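Local coordinates for regulator of nonsense transcripts 2 (PDB 4CEK), which acts as a factor in nonsense-mediated mRNA decay, the pathway that removes transcripts with premature stop codons, and contains three MIF4G domains, at residues G221-L235 with T259-R273. Residues are numbered along the deposited sequence; the frame is centred on the assembly and turned at random.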
ATOM      1  N   GLY A 221       0.063   3.018  -2.698  1.00 32.94           N
ATOM      2  CA  GLY A 221      -0.692   4.267  -2.720  1.00 28.63           C
ATOM      3  C   GLY A 221      -1.299   4.604  -1.389  1.00 26.05           C
ATOM      4  O   GLY A 221      -1.287   5.751  -0.960  1.00 26.66           O
ATOM      5  N   GLU A 222      -1.901   3.621  -0.743  1.00 26.62           N
ATOM      6  CA  GLU A 222      -2.555   3.863   0.573  1.00 28.90           C
ATOM      7  C   GLU A 222      -1.516   4.269   1.642  1.00 28.18           C
ATOM      8  O   GLU A 222      -1.673   5.252   2.377  1.00 28.74           O
ATOM      9  CB  GLU A 222      -3.305   2.603   1.003  1.00 31.08           C
ATOM     10  CG  GLU A 222      -4.630   2.385   0.260  1.00 31.52           C
ATOM     11  CD  GLU A 222      -5.530   3.621   0.356  1.00 31.94           C
ATOM     12  OE1 GLU A 222      -5.555   4.275   1.419  1.00 36.13           O
ATOM     13  OE2 GLU A 222      -6.175   3.996  -0.642  1.00 36.60           O
ATOM     14  N   LEU A 223      -0.397   3.566   1.625  1.00 26.44           N
ATOM     15  CA  LEU A 223       0.734   3.861   2.484  1.00 26.76           C
ATOM     16  C   LEU A 223       1.321   5.229   2.220  1.00 28.18           C
ATOM     17  O   LEU A 223       1.857   5.846   3.128  1.00 29.12           O
ATOM     18  CB  LEU A 223       1.795   2.748   2.341  1.00 27.09           C
ATOM     19  CG  LEU A 223       1.369   1.464   3.087  1.00 26.39           C
ATOM     20  CD1 LEU A 223       2.170   0.270   2.665  1.00 24.93           C
ATOM     21  CD2 LEU A 223       1.464   1.675   4.606  1.00 23.60           C
ATOM     22  N   THR A 224       1.211   5.725   0.988  1.00 28.28           N
ATOM     23  CA  THR A 224       1.762   7.033   0.647  1.00 27.37           C
ATOM     24  C   THR A 224       0.887   8.092   1.283  1.00 30.64           C
ATOM     25  O   THR A 224       1.395   9.109   1.840  1.00 31.32           O
ATOM     26  CB  THR A 224       1.790   7.248  -0.889  1.00 28.55           C
ATOM     27  OG1 THR A 224       2.612   6.236  -1.492  1.00 28.08           O
ATOM     28  CG2 THR A 224       2.339   8.620  -1.271  1.00 24.85           C
ATOM     29  N   LYS A 225      -0.435   7.882   1.186  1.00 31.31           N
ATOM     30  CA  LYS A 225      -1.390   8.833   1.783  1.00 34.22           C
ATOM     31  C   LYS A 225      -1.195   8.902   3.299  1.00 32.82           C
ATOM     32  O   LYS A 225      -1.456   9.920   3.883  1.00 33.76           O
ATOM     33  CB  LYS A 225      -2.870   8.518   1.399  1.00 33.52           C
ATOM     34  CG  LYS A 225      -3.237   8.942  -0.042  1.00 34.93           C
ATOM     35  CD  LYS A 225      -4.666   8.560  -0.501  1.00 34.24           C
ATOM     36  CE  LYS A 225      -4.932   7.065  -0.470  1.00 34.20           C
ATOM     37  NZ  LYS A 225      -6.197   6.635  -1.173  1.00 33.06           N
ATOM     38  N   PHE A 226      -0.717   7.822   3.914  1.00 34.92           N
ATOM     39  CA  PHE A 226      -0.404   7.821   5.343  1.00 36.43           C
ATOM     40  C   PHE A 226       1.044   8.273   5.686  1.00 38.32           C
ATOM     41  O   PHE A 226       1.437   8.257   6.861  1.00 36.96           O
ATOM     42  CB  PHE A 226      -0.677   6.421   5.919  1.00 36.70           C
ATOM     43  CG  PHE A 226      -2.121   6.196   6.276  1.00 33.96           C
ATOM     44  CD1 PHE A 226      -2.673   6.851   7.342  1.00 34.41           C
ATOM     45  CD2 PHE A 226      -2.899   5.340   5.545  1.00 32.37           C
ATOM     46  CE1 PHE A 226      -3.992   6.666   7.676  1.00 35.02           C
ATOM     47  CE2 PHE A 226      -4.203   5.134   5.859  1.00 34.34           C
ATOM     48  CZ  PHE A 226      -4.757   5.793   6.932  1.00 35.69           C
ATOM     49  N   LYS A 227       1.816   8.655   4.664  1.00 38.09           N
ATOM     50  CA  LYS A 227       3.217   9.051   4.800  1.00 41.43           C
ATOM     51  C   LYS A 227       4.103   7.919   5.311  1.00 40.66           C
ATOM     52  O   LYS A 227       5.119   8.204   5.916  1.00 39.85           O
ATOM     53  CB  LYS A 227       3.376  10.270   5.729  1.00 45.27           C
ATOM     54  CG  LYS A 227       2.429  11.422   5.430  1.00 48.47           C
ATOM     55  CD  LYS A 227       2.618  12.567   6.420  1.00 55.05           C
ATOM     56  CE  LYS A 227       1.485  13.596   6.309  1.00 68.00           C
ATOM     57  NZ  LYS A 227       1.290  14.422   7.544  1.00 73.72           N
ATOM     58  N   MET A 228       3.716   6.656   5.106  1.00 37.46           N
ATOM     59  CA  MET A 228       4.622   5.534   5.362  1.00 35.33           C
ATOM     60  C   MET A 228       5.597   5.353   4.204  1.00 35.00           C
ATOM     61  O   MET A 228       6.707   4.961   4.421  1.00 39.54           O
ATOM     62  CB  MET A 228       3.861   4.258   5.625  1.00 34.33           C
ATOM     63  CG  MET A 228       3.013   4.313   6.897  1.00 37.71           C
ATOM     64  SD  MET A 228       3.941   4.583   8.462  1.00 36.52           S
ATOM     65  CE  MET A 228       3.843   6.357   8.715  1.00 28.89           C
ATOM     66  N   PHE A 229       5.178   5.637   2.970  1.00 37.45           N
ATOM     67  CA  PHE A 229       6.097   5.927   1.859  1.00 32.46           C
ATOM     68  C   PHE A 229       6.145   7.423   1.765  1.00 32.01           C
ATOM     69  O   PHE A 229       5.136   8.070   2.014  1.00 33.90           O
ATOM     70  CB  PHE A 229       5.598   5.382   0.545  1.00 36.16           C
ATOM     71  CG  PHE A 229       5.854   3.932   0.372  1.00 42.26           C
ATOM     72  CD1 PHE A 229       7.040   3.482  -0.180  1.00 47.40           C
ATOM     73  CD2 PHE A 229       4.922   2.997   0.776  1.00 44.93           C
ATOM     74  CE1 PHE A 229       7.276   2.128  -0.343  1.00 45.32           C
ATOM     75  CE2 PHE A 229       5.164   1.637   0.626  1.00 40.97           C
ATOM     76  CZ  PHE A 229       6.334   1.210   0.055  1.00 41.61           C
ATOM     77  N   THR A 230       7.319   7.982   1.485  1.00 31.01           N
ATOM     78  CA  THR A 230       7.461   9.417   1.344  1.00 28.88           C
ATOM     79  C   THR A 230       7.049   9.721  -0.084  1.00 30.84           C
ATOM     80  O   THR A 230       6.983   8.798  -0.926  1.00 29.98           O
ATOM     81  CB  THR A 230       8.930   9.892   1.530  1.00 28.61           C
ATOM     82  OG1 THR A 230       9.736   9.196   0.596  1.00 29.44           O
ATOM     83  CG2 THR A 230       9.477   9.679   2.984  1.00 21.76           C
ATOM     84  N   LYS A 231       6.809  11.008  -0.357  1.00 32.11           N
ATOM     85  CA  LYS A 231       6.416  11.496  -1.694  1.00 32.34           C
ATOM     86  C   LYS A 231       7.481  11.154  -2.688  1.00 30.30           C
ATOM     87  O   LYS A 231       7.198  10.690  -3.806  1.00 27.78           O
ATOM     88  CB  LYS A 231       6.189  13.002  -1.662  1.00 33.16           C
ATOM     89  CG  LYS A 231       4.921  13.349  -0.892  1.00 38.09           C
ATOM     90  CD  LYS A 231       4.842  14.803  -0.431  1.00 39.68           C
ATOM     91  CE  LYS A 231       3.571  15.011   0.375  1.00 42.17           C
ATOM     92  NZ  LYS A 231       3.799  14.644   1.811  1.00 46.11           N
ATOM     93  N   ASN A 232       8.720  11.344  -2.259  1.00 30.83           N
ATOM     94  CA  ASN A 232       9.892  11.041  -3.088  1.00 30.76           C
ATOM     95  C   ASN A 232       9.966   9.563  -3.438  1.00 30.05           C
ATOM     96  O   ASN A 232      10.267   9.238  -4.568  1.00 30.25           O
ATOM     97  CB  ASN A 232      11.155  11.508  -2.367  1.00 33.48           C
ATOM     98  CG  ASN A 232      12.375  11.514  -3.266  1.00 34.81           C
ATOM     99  OD1 ASN A 232      12.404  12.226  -4.248  1.00 35.57           O
ATOM    100  ND2 ASN A 232      13.411  10.748  -2.902  1.00 36.16           N
ATOM    101  N   ASP A 233       9.673   8.664  -2.495  1.00 32.31           N
ATOM    102  CA  ASP A 233       9.590   7.203  -2.779  1.00 32.44           C
ATOM    103  C   ASP A 233       8.630   6.858  -3.895  1.00 33.85           C
ATOM    104  O   ASP A 233       8.930   6.089  -4.821  1.00 35.66           O
ATOM    105  CB  ASP A 233       9.000   6.439  -1.583  1.00 36.93           C
ATOM    106  CG  ASP A 233      10.022   5.989  -0.574  1.00 44.25           C
ATOM    107  OD1 ASP A 233      11.098   5.501  -0.995  1.00 51.06           O
ATOM    108  OD2 ASP A 233       9.709   6.082   0.642  1.00 46.52           O
ATOM    109  N   THR A 234       7.408   7.355  -3.748  1.00 32.53           N
ATOM    110  CA  THR A 234       6.354   7.013  -4.666  1.00 31.39           C
ATOM    111  C   THR A 234       6.506   7.744  -6.018  1.00 29.24           C
ATOM    112  O   THR A 234       6.150   7.197  -7.048  1.00 26.54           O
ATOM    113  CB  THR A 234       5.016   7.322  -4.011  1.00 31.99           C
ATOM    114  OG1 THR A 234       4.982   6.625  -2.751  1.00 29.84           O
ATOM    115  CG2 THR A 234       3.837   6.906  -4.944  1.00 26.45           C
ATOM    116  N   LEU A 235       7.023   8.968  -6.008  1.00 27.54           N
ATOM    117  CA  LEU A 235       7.418   9.615  -7.261  1.00 30.93           C
ATOM    118  C   LEU A 235       8.492   8.839  -8.016  1.00 32.96           C
ATOM    119  O   LEU A 235       8.490   8.823  -9.251  1.00 33.54           O
ATOM    120  CB  LEU A 235       7.883  11.053  -7.036  1.00 31.08           C
ATOM    121  CG  LEU A 235       6.708  12.002  -6.742  1.00 33.57           C
ATOM    122  CD1 LEU A 235       7.176  13.357  -6.205  1.00 35.93           C
ATOM    123  CD2 LEU A 235       5.890  12.167  -8.001  1.00 32.65           C
ATOM    124  N   THR A 259      -4.979   6.045  -6.873  1.00 38.65           N
ATOM    125  CA  THR A 259      -4.911   5.764  -5.459  1.00 31.10           C
ATOM    126  C   THR A 259      -4.356   6.992  -4.732  1.00 28.81           C
ATOM    127  O   THR A 259      -4.897   7.364  -3.733  1.00 28.78           O
ATOM    128  CB  THR A 259      -4.078   4.479  -5.177  1.00 31.57           C
ATOM    129  OG1 THR A 259      -4.546   3.384  -5.991  1.00 30.00           O
ATOM    130  CG2 THR A 259      -4.164   4.066  -3.692  1.00 30.32           C
ATOM    131  N   CYS A 260      -3.280   7.620  -5.205  1.00 29.79           N
ATOM    132  CA  CYS A 260      -2.632   8.727  -4.442  1.00 28.23           C
ATOM    133  C   CYS A 260      -2.181   9.921  -5.246  1.00 27.31           C
ATOM    134  O   CYS A 260      -1.552  10.803  -4.685  1.00 29.32           O
ATOM    135  CB  CYS A 260      -1.410   8.229  -3.665  1.00 31.68           C
ATOM    136  SG  CYS A 260       0.032   7.703  -4.659  1.00 31.02           S
ATOM    137  N   GLY A 261      -2.534   9.998  -6.527  1.00 30.23           N
ATOM    138  CA  GLY A 261      -2.150  11.128  -7.386  1.00 30.05           C
ATOM    139  C   GLY A 261      -2.639  12.478  -6.878  1.00 32.83           C
ATOM    140  O   GLY A 261      -1.926  13.475  -6.982  1.00 30.73           O
ATOM    141  N   ARG A 262      -3.848  12.550  -6.329  1.00 32.89           N
ATOM    142  CA  ARG A 262      -4.322  13.845  -5.854  1.00 35.97           C
ATOM    143  C   ARG A 262      -3.565  14.281  -4.634  1.00 33.35           C
ATOM    144  O   ARG A 262      -3.244  15.458  -4.514  1.00 33.16           O
ATOM    145  CB  ARG A 262      -5.819  13.847  -5.566  1.00 41.42           C
ATOM    146  CG  ARG A 262      -6.659  14.001  -6.819  1.00 46.56           C
ATOM    147  CD  ARG A 262      -8.053  13.450  -6.587  1.00 51.91           C
ATOM    148  NE  ARG A 262      -8.944  13.733  -7.700  1.00 56.18           N
ATOM    149  CZ  ARG A 262     -10.238  13.426  -7.730  1.00 59.98           C
ATOM    150  NH1 ARG A 262     -10.821  12.814  -6.693  1.00 57.09           N
ATOM    151  NH2 ARG A 262     -10.955  13.737  -8.806  1.00 58.80           N
ATOM    152  N   PHE A 263      -3.286  13.343  -3.734  1.00 33.88           N
ATOM    153  CA  PHE A 263      -2.448  13.625  -2.566  1.00 34.90           C
ATOM    154  C   PHE A 263      -1.120  14.211  -3.007  1.00 32.61           C
ATOM    155  O   PHE A 263      -0.677  15.247  -2.493  1.00 32.91           O
ATOM    156  CB  PHE A 263      -2.259  12.351  -1.723  1.00 37.58           C
ATOM    157  CG  PHE A 263      -1.342  12.525  -0.528  1.00 36.47           C
ATOM    158  CD1 PHE A 263      -1.821  13.022   0.663  1.00 37.84           C
ATOM    159  CD2 PHE A 263      -0.001  12.132  -0.595  1.00 37.83           C
ATOM    160  CE1 PHE A 263      -0.970  13.165   1.773  1.00 41.54           C
ATOM    161  CE2 PHE A 263       0.861  12.284   0.500  1.00 38.25           C
ATOM    162  CZ  PHE A 263       0.379  12.796   1.687  1.00 39.36           C
ATOM    163  N   LEU A 264      -0.512  13.596  -4.012  1.00 32.20           N
ATOM    164  CA  LEU A 264       0.767  14.083  -4.509  1.00 31.53           C
ATOM    165  C   LEU A 264       0.660  15.410  -5.217  1.00 36.92           C
ATOM    166  O   LEU A 264       1.538  16.293  -5.061  1.00 39.48           O
ATOM    167  CB  LEU A 264       1.393  13.082  -5.445  1.00 28.06           C
ATOM    168  CG  LEU A 264       1.862  11.725  -4.878  1.00 29.71           C
ATOM    169  CD1 LEU A 264       2.228  10.824  -6.052  1.00 24.61           C
ATOM    170  CD2 LEU A 264       3.038  11.832  -3.893  1.00 25.67           C
ATOM    171  N   PHE A 265      -0.386  15.556  -6.035  1.00 37.81           N
ATOM    172  CA  PHE A 265      -0.551  16.773  -6.847  1.00 37.57           C
ATOM    173  C   PHE A 265      -0.912  17.948  -5.929  1.00 34.15           C
ATOM    174  O   PHE A 265      -0.392  19.018  -6.070  1.00 32.37           O
ATOM    175  CB  PHE A 265      -1.600  16.560  -7.961  1.00 39.95           C
ATOM    176  CG  PHE A 265      -1.738  17.719  -8.900  1.00 38.06           C
ATOM    177  CD1 PHE A 265      -0.906  17.845  -9.981  1.00 41.89           C
ATOM    178  CD2 PHE A 265      -2.704  18.680  -8.695  1.00 42.76           C
ATOM    179  CE1 PHE A 265      -1.019  18.926 -10.859  1.00 45.23           C
ATOM    180  CE2 PHE A 265      -2.836  19.766  -9.575  1.00 45.35           C
ATOM    181  CZ  PHE A 265      -1.980  19.890 -10.654  1.00 38.43           C
ATOM    182  N   ARG A 266      -1.765  17.722  -4.952  1.00 37.46           N
ATOM    183  CA  ARG A 266      -2.209  18.802  -4.080  1.00 43.64           C
ATOM    184  C   ARG A 266      -1.184  19.235  -3.009  1.00 45.61           C
ATOM    185  O   ARG A 266      -1.137  20.398  -2.615  1.00 47.63           O
ATOM    186  CB  ARG A 266      -3.553  18.423  -3.459  1.00 43.27           C
ATOM    187  CG  ARG A 266      -4.639  18.376  -4.515  1.00 47.57           C
ATOM    188  CD  ARG A 266      -5.939  17.820  -3.994  1.00 52.86           C
ATOM    189  NE  ARG A 266      -6.909  17.725  -5.085  1.00 65.85           N
ATOM    190  CZ  ARG A 266      -8.132  17.188  -4.994  1.00 67.35           C
ATOM    191  NH1 ARG A 266      -8.571  16.664  -3.849  1.00 68.76           N
ATOM    192  NH2 ARG A 266      -8.909  17.160  -6.071  1.00 65.59           N
ATOM    193  N   SER A 267      -0.355  18.306  -2.557  1.00 46.89           N
ATOM    194  CA  SER A 267       0.659  18.597  -1.557  1.00 42.64           C
ATOM    195  C   SER A 267       1.724  19.530  -2.135  1.00 41.81           C
ATOM    196  O   SER A 267       2.265  19.271  -3.210  1.00 45.70           O
ATOM    197  CB  SER A 267       1.279  17.278  -1.066  1.00 42.70           C
ATOM    198  OG  SER A 267       0.277  16.444  -0.494  1.00 38.92           O
ATOM    199  N   PRO A 268       2.030  20.631  -1.440  1.00 43.14           N
ATOM    200  CA  PRO A 268       2.965  21.619  -2.006  1.00 45.58           C
ATOM    201  C   PRO A 268       4.372  21.081  -2.278  1.00 49.27           C
ATOM    202  O   PRO A 268       5.010  21.467  -3.252  1.00 46.29           O
ATOM    203  CB  PRO A 268       3.024  22.713  -0.940  1.00 46.73           C
ATOM    204  CG  PRO A 268       2.307  22.191   0.253  1.00 44.22           C
ATOM    205  CD  PRO A 268       1.398  21.105  -0.203  1.00 44.16           C
ATOM    206  N   GLU A 269       4.825  20.173  -1.420  1.00 52.23           N
ATOM    207  CA  GLU A 269       6.150  19.578  -1.532  1.00 50.77           C
ATOM    208  C   GLU A 269       6.320  18.832  -2.837  1.00 48.81           C
ATOM    209  O   GLU A 269       7.404  18.858  -3.444  1.00 46.73           O
ATOM    210  CB  GLU A 269       6.382  18.601  -0.378  1.00 52.29           C
ATOM    211  CG  GLU A 269       6.307  19.240   1.006  1.00 59.33           C
ATOM    212  CD  GLU A 269       4.931  19.152   1.661  1.00 66.24           C
ATOM    213  OE1 GLU A 269       3.893  19.404   0.994  1.00 66.88           O
ATOM    214  OE2 GLU A 269       4.894  18.854   2.871  1.00 73.73           O
ATOM    215  N   SER A 270       5.245  18.157  -3.253  1.00 48.14           N
ATOM    216  CA  SER A 270       5.271  17.239  -4.403  1.00 45.45           C
ATOM    217  C   SER A 270       4.576  17.755  -5.645  1.00 44.65           C
ATOM    218  O   SER A 270       4.717  17.139  -6.704  1.00 43.17           O
ATOM    219  CB  SER A 270       4.631  15.901  -4.009  1.00 41.49           C
ATOM    220  OG  SER A 270       3.526  16.124  -3.175  1.00 37.69           O
ATOM    221  N   HIS A 271       3.833  18.859  -5.514  1.00 44.03           N
ATOM    222  CA  HIS A 271       2.981  19.373  -6.577  1.00 42.19           C
ATOM    223  C   HIS A 271       3.687  19.511  -7.896  1.00 43.70           C
ATOM    224  O   HIS A 271       3.221  18.980  -8.926  1.00 41.81           O
ATOM    225  CB  HIS A 271       2.351  20.716  -6.182  1.00 45.70           C
ATOM    226  CG  HIS A 271       1.700  21.439  -7.347  1.00 49.45           C
ATOM    227  ND1 HIS A 271       2.020  22.692  -7.687  1.00 50.59           N
ATOM    228  CD2 HIS A 271       0.760  21.008  -8.284  1.00 48.59           C
ATOM    229  CE1 HIS A 271       1.323  23.046  -8.774  1.00 52.55           C
ATOM    230  NE2 HIS A 271       0.558  22.012  -9.136  1.00 49.16           N
ATOM    231  N   LEU A 272       4.827  20.187  -7.871  1.00 43.89           N
ATOM    232  CA  LEU A 272       5.550  20.558  -9.086  1.00 47.02           C
ATOM    233  C   LEU A 272       6.088  19.361  -9.814  1.00 43.78           C
ATOM    234  O   LEU A 272       6.126  19.332 -11.041  1.00 45.48           O
ATOM    235  CB  LEU A 272       6.699  21.548  -8.752  1.00 57.28           C
ATOM    236  CG  LEU A 272       7.725  21.966  -9.843  1.00 66.29           C
ATOM    237  CD1 LEU A 272       8.287  23.373  -9.632  1.00 64.23           C
ATOM    238  CD2 LEU A 272       8.875  20.960  -9.942  1.00 67.42           C
ATOM    239  N   ARG A 273       6.538  18.360  -9.073  1.00 48.49           N
ATOM    240  CA  ARG A 273       7.150  17.190  -9.710  1.00 43.53           C
ATOM    241  C   ARG A 273       6.101  16.235 -10.220  1.00 39.63           C
ATOM    242  O   ARG A 273       6.314  15.576 -11.251  1.00 38.26           O
ATOM    243  CB  ARG A 273       8.068  16.473  -8.756  1.00 51.65           C
ATOM    244  CG  ARG A 273       9.116  15.652  -9.473  1.00 62.35           C
ATOM    245  CD  ARG A 273       9.743  14.648  -8.527  1.00 72.87           C
ATOM    246  NE  ARG A 273      11.186  14.834  -8.398  1.00 81.05           N
ATOM    247  CZ  ARG A 273      11.916  14.410  -7.366  1.00 86.17           C
ATOM    248  NH1 ARG A 273      11.346  13.744  -6.358  1.00 73.58           N
ATOM    249  NH2 ARG A 273      13.238  14.641  -7.353  1.00 94.53           N
TER
HETATM  250  O   HOH W   1      14.290  13.945  -5.075  1.00 45.72           O
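Phe263 and Lys231 pack together in the all-helical MIF4G domain, a helical solenoid. Here the end of helix 210-225 and the start of helix 231-243 lie against the end of helix 247-266 and the start of helix 268-287. The axes of the short segments 221-225 and 259-266 come within 8.7 Å, at 31° between their N-to-C directions.

Apolar contacts fill the middle. Lys225 CA stands over the centre of one face of the Phe263 ring, a CH-pi contact 4.1 Å from the centroid. Ser267 OG lies over the opposite face, and Trp9 also meets this ring. Lys231 extends between Phe263, Leu264, Glu269 and Ser270 as a knob into a hole. Its aliphatic chain passes Ser270, whose OG donates to Leu264 O. The chain runs extended through chi3 (-177°), with CE 3.5 Å from Ser267 CB. The bend at chi4 (86°) then turns NZ toward the Phe263 ring, 3.9 Å from CZ. Leu264 fits among Thr224, Lys231, Thr234 and Leu235 in the same way. Cys260 sits among Gly221, Thr224, Lys225 and Thr234. Gly221 lets the backbones come close, with its CA 3.6 Å from Thr259 CG2.

Among the polar contacts, Lys225 NZ hydrogen-bonds to Thr259 O at 3.0 Å and forms a salt bridge with Glu222 OE2 at 2.7 Å. The other oxygen of that carboxylate, OE1, is hydrogen-bonded to Tyr18 OH, which ties the N-terminal region to this site.

At the far end, Arg273 NH1 donates to Asn232 OD1 at 2.8 Å, in the amide carbonyl plane. A water bridges the same pair, giving a proton to Asn232 OD1 and accepting one from Arg273 NH2.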